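Monovalent Na+/H+ antiporter subunit A (Dietzia sp. DQ12-45-1b, PDB 7D3U) probably works as an antiporter subunit of a membrane-bound Mrp complex that exchanges sodium ions for protons. Local coordinates at residues B[118-130]-B[171-184]. Numbering follows the deposited sequence.
Sequences LVLADDVVVLFVA and AALMVVRTGTTVLS. With LMT (dodecyl-beta-D-maltoside), chain C; LMT (dodecyl-beta-D-maltoside), chain D.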
loop_
_atom_site.group_PDB
_atom_site.type_symbol
_atom_site.label_atom_id
_atom_site.label_comp_id
_atom_site.label_asym_id
_atom_site.label_seq_id
_atom_site.Cartn_x
_atom_site.Cartn_y
_atom_site.Cartn_z
ATOM N N LEU B 118 26.567 20.202 -22.768
ATOM C CA LEU B 118 27.568 19.454 -22.015
ATOM C C LEU B 118 28.928 20.135 -22.070
ATOM O O LEU B 118 29.601 20.270 -21.044
ATOM C CB LEU B 118 27.657 18.024 -22.541
ATOM C CG LEU B 118 28.782 17.153 -21.990
ATOM C CD1 LEU B 118 28.755 17.132 -20.478
ATOM C CD2 LEU B 118 28.647 15.754 -22.531
ATOM N N VAL B 119 29.354 20.571 -23.258
ATOM C CA VAL B 119 30.665 21.205 -23.357
ATOM C C VAL B 119 30.627 22.620 -22.796
ATOM O O VAL B 119 31.642 23.126 -22.304
ATOM C CB VAL B 119 31.166 21.185 -24.811
ATOM C CG1 VAL B 119 31.484 19.765 -25.237
ATOM C CG2 VAL B 119 30.137 21.789 -25.732
ATOM N N LEU B 120 29.479 23.282 -22.861
ATOM C CA LEU B 120 29.291 24.604 -22.262
ATOM C C LEU B 120 28.722 24.496 -20.855
ATOM O O LEU B 120 27.698 25.098 -20.543
ATOM C CB LEU B 120 28.387 25.455 -23.142
ATOM C CG LEU B 120 28.963 25.900 -24.479
ATOM C CD1 LEU B 120 28.005 26.845 -25.164
ATOM C CD2 LEU B 120 30.299 26.564 -24.253
ATOM N N ALA B 121 29.369 23.732 -19.982
ATOM C CA ALA B 121 28.860 23.489 -18.640
ATOM C C ALA B 121 29.917 23.882 -17.622
ATOM O O ALA B 121 30.968 23.240 -17.534
ATOM C CB ALA B 121 28.462 22.024 -18.461
ATOM N N ASP B 122 29.636 24.937 -16.858
ATOM C CA ASP B 122 30.485 25.318 -15.740
ATOM C C ASP B 122 29.952 24.824 -14.405
ATOM O O ASP B 122 30.695 24.828 -13.420
ATOM C CB ASP B 122 30.645 26.839 -15.681
ATOM C CG ASP B 122 31.912 27.260 -14.972
ATOM O OD1 ASP B 122 32.829 26.422 -14.851
ATOM O OD2 ASP B 122 31.993 28.426 -14.537
ATOM N N ASP B 123 28.689 24.421 -14.351
ATOM C CA ASP B 123 28.133 23.763 -13.182
ATOM C C ASP B 123 28.173 22.258 -13.390
ATOM O O ASP B 123 27.895 21.765 -14.486
ATOM C CB ASP B 123 26.699 24.227 -12.933
ATOM C CG ASP B 123 26.111 23.642 -11.671
ATOM O OD1 ASP B 123 26.827 22.891 -10.979
ATOM O OD2 ASP B 123 24.937 23.935 -11.367
ATOM N N VAL B 124 28.532 21.526 -12.336
ATOM C CA VAL B 124 28.662 20.082 -12.478
ATOM C C VAL B 124 27.291 19.427 -12.613
ATOM O O VAL B 124 27.144 18.406 -13.301
ATOM C CB VAL B 124 29.471 19.507 -11.300
ATOM C CG1 VAL B 124 28.681 19.588 -10.004
ATOM C CG2 VAL B 124 29.901 18.082 -11.595
ATOM N N VAL B 125 26.262 20.015 -12.001
ATOM C CA VAL B 125 24.931 19.428 -12.076
ATOM C C VAL B 125 24.348 19.597 -13.472
ATOM O O VAL B 125 23.758 18.664 -14.026
ATOM C CB VAL B 125 24.019 20.034 -10.996
ATOM C CG1 VAL B 125 22.562 19.747 -11.309
ATOM C CG2 VAL B 125 24.393 19.477 -9.635
ATOM N N VAL B 126 24.516 20.776 -14.075
ATOM C CA VAL B 126 24.050 20.943 -15.448
ATOM C C VAL B 126 24.900 20.115 -16.400
ATOM O O VAL B 126 24.423 19.683 -17.458
ATOM C CB VAL B 126 24.029 22.431 -15.844
ATOM C CG1 VAL B 126 25.429 22.948 -16.098
ATOM C CG2 VAL B 126 23.166 22.629 -17.068
ATOM N N LEU B 127 26.156 19.849 -16.038
ATOM C CA LEU B 127 26.977 18.939 -16.828
ATOM C C LEU B 127 26.380 17.539 -16.829
ATOM O O LEU B 127 26.260 16.904 -17.883
ATOM C CB LEU B 127 28.405 18.919 -16.287
ATOM C CG LEU B 127 29.436 18.161 -17.117
ATOM C CD1 LEU B 127 30.795 18.822 -17.005
ATOM C CD2 LEU B 127 29.509 16.721 -16.663
ATOM N N PHE B 128 25.982 17.048 -15.654
ATOM C CA PHE B 128 25.321 15.747 -15.581
ATOM C C PHE B 128 23.984 15.763 -16.318
ATOM O O PHE B 128 23.591 14.764 -16.942
ATOM C CB PHE B 128 25.124 15.352 -14.119
ATOM C CG PHE B 128 24.122 14.261 -13.920
ATOM C CD1 PHE B 128 24.421 12.959 -14.264
ATOM C CD2 PHE B 128 22.872 14.542 -13.398
ATOM C CE1 PHE B 128 23.499 11.955 -14.080
ATOM C CE2 PHE B 128 21.945 13.539 -13.217
ATOM C CZ PHE B 128 22.257 12.246 -13.563
ATOM N N VAL B 129 23.272 16.890 -16.252
ATOM C CA VAL B 129 21.991 17.010 -16.942
ATOM C C VAL B 129 22.181 16.845 -18.441
ATOM O O VAL B 129 21.473 16.072 -19.094
ATOM C CB VAL B 129 21.319 18.353 -16.607
ATOM C CG1 VAL B 129 20.155 18.606 -17.543
ATOM C CG2 VAL B 129 20.842 18.359 -15.173
ATOM N N ALA B 130 23.147 17.565 -19.009
ATOM C CA ALA B 130 23.413 17.428 -20.435
ATOM C C ALA B 130 23.966 16.050 -20.774
ATOM O O ALA B 130 23.697 15.528 -21.859
ATOM C CB ALA B 130 24.374 18.520 -20.894
ATOM N N ALA B 171 29.735 14.017 -8.881
ATOM C CA ALA B 171 29.232 15.375 -8.719
ATOM C C ALA B 171 28.756 15.622 -7.297
ATOM O O ALA B 171 29.070 16.656 -6.701
ATOM C CB ALA B 171 28.101 15.636 -9.711
ATOM N N ALA B 172 27.997 14.681 -6.735
ATOM C CA ALA B 172 27.505 14.853 -5.374
ATOM C C ALA B 172 28.649 14.862 -4.369
ATOM O O ALA B 172 28.622 15.626 -3.398
ATOM C CB ALA B 172 26.501 13.754 -5.040
ATOM N N LEU B 173 29.667 14.027 -4.587
ATOM C CA LEU B 173 30.821 14.024 -3.696
ATOM C C LEU B 173 31.564 15.349 -3.758
ATOM O O LEU B 173 31.935 15.912 -2.721
ATOM C CB LEU B 173 31.755 12.871 -4.055
ATOM C CG LEU B 173 31.360 11.502 -3.509
ATOM C CD1 LEU B 173 32.172 10.409 -4.176
ATOM C CD2 LEU B 173 31.543 11.466 -2.007
ATOM N N MET B 174 31.783 15.871 -4.966
ATOM C CA MET B 174 32.476 17.145 -5.098
ATOM C C MET B 174 31.637 18.298 -4.564
ATOM O O MET B 174 32.189 19.318 -4.139
ATOM C CB MET B 174 32.847 17.385 -6.560
ATOM C CG MET B 174 33.901 16.431 -7.084
ATOM S SD MET B 174 34.310 16.732 -8.810
ATOM C CE MET B 174 32.705 16.532 -9.574
ATOM N N VAL B 175 30.312 18.157 -4.574
ATOM C CA VAL B 175 29.456 19.212 -4.040
ATOM C C VAL B 175 29.479 19.203 -2.518
ATOM O O VAL B 175 29.580 20.256 -1.879
ATOM C CB VAL B 175 28.026 19.065 -4.587
ATOM C CG1 VAL B 175 27.049 19.855 -3.735
ATOM C CG2 VAL B 175 27.965 19.522 -6.031
ATOM N N VAL B 176 29.390 18.018 -1.909
ATOM C CA VAL B 176 29.376 17.961 -0.450
ATOM C C VAL B 176 30.760 18.237 0.120
ATOM O O VAL B 176 30.883 18.714 1.254
ATOM C CB VAL B 176 28.826 16.611 0.041
ATOM C CG1 VAL B 176 27.428 16.383 -0.498
ATOM C CG2 VAL B 176 29.749 15.478 -0.357
ATOM N N ARG B 177 31.821 17.951 -0.636
ATOM C CA ARG B 177 33.164 18.211 -0.130
ATOM C C ARG B 177 33.548 19.676 -0.299
ATOM O O ARG B 177 33.822 20.375 0.682
ATOM C CB ARG B 177 34.179 17.308 -0.831
ATOM C CG ARG B 177 35.603 17.535 -0.364
ATOM C CD ARG B 177 35.895 16.726 0.884
ATOM N NE ARG B 177 37.266 16.905 1.348
ATOM C CZ ARG B 177 37.965 15.971 1.984
ATOM N NH1 ARG B 177 37.421 14.787 2.231
ATOM N NH2 ARG B 177 39.206 16.220 2.373
ATOM N N THR B 178 33.577 20.157 -1.539
ATOM C CA THR B 178 33.997 21.526 -1.816
ATOM C C THR B 178 32.917 22.558 -1.522
ATOM O O THR B 178 33.179 23.756 -1.664
ATOM C CB THR B 178 34.439 21.656 -3.274
ATOM O OG1 THR B 178 33.290 21.854 -4.104
ATOM C CG2 THR B 178 35.178 20.406 -3.721
ATOM N N GLY B 179 31.720 22.132 -1.127
ATOM C CA GLY B 179 30.676 23.049 -0.724
ATOM C C GLY B 179 30.083 23.904 -1.823
ATOM O O GLY B 179 29.185 24.703 -1.537
ATOM N N THR B 180 30.546 23.771 -3.063
ATOM C CA THR B 180 30.053 24.586 -4.161
ATOM C C THR B 180 29.887 23.725 -5.401
ATOM O O THR B 180 30.585 22.722 -5.576
ATOM C CB THR B 180 30.995 25.753 -4.473
ATOM O OG1 THR B 180 30.560 26.414 -5.667
ATOM C CG2 THR B 180 32.415 25.247 -4.671
ATOM N N THR B 181 28.957 24.125 -6.264
ATOM C CA THR B 181 28.713 23.435 -7.526
ATOM C C THR B 181 29.133 24.374 -8.653
ATOM O O THR B 181 28.307 25.035 -9.282
ATOM C CB THR B 181 27.242 23.033 -7.653
ATOM O OG1 THR B 181 26.422 24.205 -7.578
ATOM C CG2 THR B 181 26.849 22.098 -6.525
ATOM N N VAL B 182 30.439 24.410 -8.917
ATOM C CA VAL B 182 31.027 25.166 -10.020
ATOM C C VAL B 182 32.235 24.380 -10.505
ATOM O O VAL B 182 33.159 24.109 -9.730
ATOM C CB VAL B 182 31.446 26.595 -9.617
ATOM C CG1 VAL B 182 31.822 27.391 -10.850
ATOM C CG2 VAL B 182 30.352 27.323 -8.856
ATOM N N LEU B 183 32.248 24.011 -11.785
ATOM C CA LEU B 183 33.356 23.210 -12.295
ATOM C C LEU B 183 34.660 23.997 -12.284
ATOM O O LEU B 183 35.733 23.426 -12.065
ATOM C CB LEU B 183 33.042 22.709 -13.702
ATOM C CG LEU B 183 33.476 21.278 -14.011
ATOM C CD1 LEU B 183 33.222 20.381 -12.817
ATOM C CD2 LEU B 183 32.746 20.759 -15.232
ATOM N N SER B 184 34.589 25.309 -12.513
ATOM C CA SER B 184 35.797 26.124 -12.488
ATOM C C SER B 184 36.335 26.318 -11.078
ATOM O O SER B 184 37.508 26.669 -10.920
ATOM C CB SER B 184 35.533 27.484 -13.133
ATOM O OG SER B 184 34.896 27.336 -14.390
HETATM C C1B LMT C . 33.904 11.103 2.620
HETATM C C2B LMT C . 33.400 11.286 4.059
HETATM C C3B LMT C . 32.000 11.925 4.056
HETATM C C4B LMT C . 31.957 13.121 3.079
HETATM C C5B LMT C . 32.351 12.606 1.683
HETATM C C6B LMT C . 33.346 13.562 1.038
HETATM O O1B LMT C . 34.421 9.821 2.503
HETATM O O2B LMT C . 33.359 10.041 4.624
HETATM O O3B LMT C . 31.599 12.268 5.320
HETATM O "O4'" LMT C . 30.696 13.661 3.026
HETATM O O5B LMT C . 32.866 11.297 1.709
HETATM O O6B LMT C . 33.870 14.407 1.981
HETATM C "C1'" LMT C . 35.233 6.551 0.769
HETATM C "C2'" LMT C . 36.555 7.334 0.965
HETATM C "C3'" LMT C . 36.346 8.609 1.826
HETATM C "C4'" LMT C . 35.183 9.511 1.360
HETATM C "C5'" LMT C . 34.249 8.719 0.408
HETATM C "C6'" LMT C . 34.483 8.887 -1.082
HETATM O "O1'" LMT C . 35.226 5.887 -0.425
HETATM O "O2'" LMT C . 37.442 6.513 1.612
HETATM O "O3'" LMT C . 37.496 9.344 1.861
HETATM O "O5'" LMT C . 34.064 7.372 0.806
HETATM O "O6'" LMT C . 33.268 8.694 -1.671
HETATM C C1 LMT C . 34.114 5.043 -0.617
HETATM C C2 LMT C . 33.513 5.497 -1.912
HETATM C C3 LMT C . 32.094 5.110 -2.169
HETATM C C4 LMT C . 31.404 6.314 -2.750
HETATM C C5 LMT C . 30.104 5.930 -3.366
HETATM C C6 LMT C . 30.282 4.990 -4.511
HETATM C C7 LMT C . 29.000 4.896 -5.285
HETATM C C8 LMT C . 29.251 4.177 -6.562
HETATM C C9 LMT C . 28.093 4.191 -7.502
HETATM C C10 LMT C . 28.324 3.110 -8.517
HETATM C C11 LMT C . 27.231 3.082 -9.537
HETATM C C12 LMT C . 27.408 1.967 -10.512
HETATM C C1B LMT D . 11.224 30.700 -11.434
HETATM C C2B LMT D . 10.884 31.017 -9.957
HETATM C C3B LMT D . 10.182 29.837 -9.241
HETATM C C4B LMT D . 9.641 28.752 -10.212
HETATM C C5B LMT D . 9.170 29.407 -11.530
HETATM C C6B LMT D . 7.817 30.095 -11.331
HETATM O O1B LMT D . 12.294 29.788 -11.501
HETATM O O2B LMT D . 12.055 31.329 -9.318
HETATM O O3B LMT D . 9.219 30.283 -8.369
HETATM O "O4'" LMT D . 10.603 27.799 -10.480
HETATM O O5B LMT D . 10.100 30.275 -12.167
HETATM O O6B LMT D . 6.919 29.649 -12.267
HETATM C "C1'" LMT D . 14.724 30.920 -14.733
HETATM C "C2'" LMT D . 13.217 30.688 -15.006
HETATM C "C3'" LMT D . 12.539 29.828 -13.901
HETATM C "C4'" LMT D . 13.262 29.899 -12.541
HETATM C "C5'" LMT D . 13.970 31.278 -12.475
HETATM C "C6'" LMT D . 14.542 31.633 -11.128
HETATM O "O1'" LMT D . 15.416 29.753 -14.899
HETATM O "O2'" LMT D . 12.576 31.907 -15.113
HETATM O "O3'" LMT D . 12.451 28.525 -14.299
HETATM O "O5'" LMT D . 15.017 31.385 -13.412
HETATM O "O6'" LMT D . 14.362 30.529 -10.336
HETATM C C1 LMT D . 15.674 29.413 -16.239
HETATM C C2 LMT D . 15.633 27.917 -16.269
HETATM C C3 LMT D . 16.927 27.229 -16.540
HETATM C C4 LMT D . 16.651 26.109 -17.506
HETATM C C5 LMT D . 16.451 24.833 -16.767
HETATM C C6 LMT D . 16.862 23.648 -17.574
HETATM C C7 LMT D . 18.311 23.757 -17.937
HETATM C C8 LMT D . 18.753 22.467 -18.528
HETATM C C9 LMT D . 20.041 22.545 -19.273
HETATM C C10 LMT D . 20.153 21.289 -20.086
HETATM C C11 LMT D . 21.215 21.405 -21.129
HETATM C C12 LMT D . 22.542 21.696 -20.525
#
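OD1 of Asp122 faces two donors of Ser184: the hydroxyl OG, modelled implausibly close to it, so that this bond is doubtful in detail, and the backbone N, which adds a weak bond of 3.1 Å to the same OD1. CG of Asp122 stands anti to the backbone N (chi1 -156°), which carries the carboxylate to the start of helix 183-186. The backbone O of Asp122 accepts from Leu183 N in a nearly straight bond of doubtful length, modelled shorter than is plausible. In the two loops Asp122 lies beside Leu183 and Asp123 beside Val182. Asp123 caps helix 124-142: its OD1 accepts from Val125 N at 3.1 Å, the donor standing well above the carboxylate plane. The same OD1 lies 3.1 Å from Thr181 O, an acceptor-to-acceptor approach without a bond. An alanine in place of Asp123 would remove this cap and is likely to leave Val125 N without its partner at the helix start. Next to these polar loops, Val124 enters as a knob among Ala171, Met174, Val175 and Leu183, its CG2 3.6 Å from Ala171 CB and 3.8 Å from Met174 CE. Segments 124-130 and 171-178 run antiparallel (173°), their axes 10.6 Å apart, inside the antiporter-type transmembrane region. Arg66 of strand 63-68 forms a salt bridge with Asp122 OD2, Leu249 and Arg252 of helix 243-252 touch Leu127 and Leu183, and Phe389 of the subunit D chain packs on Val125.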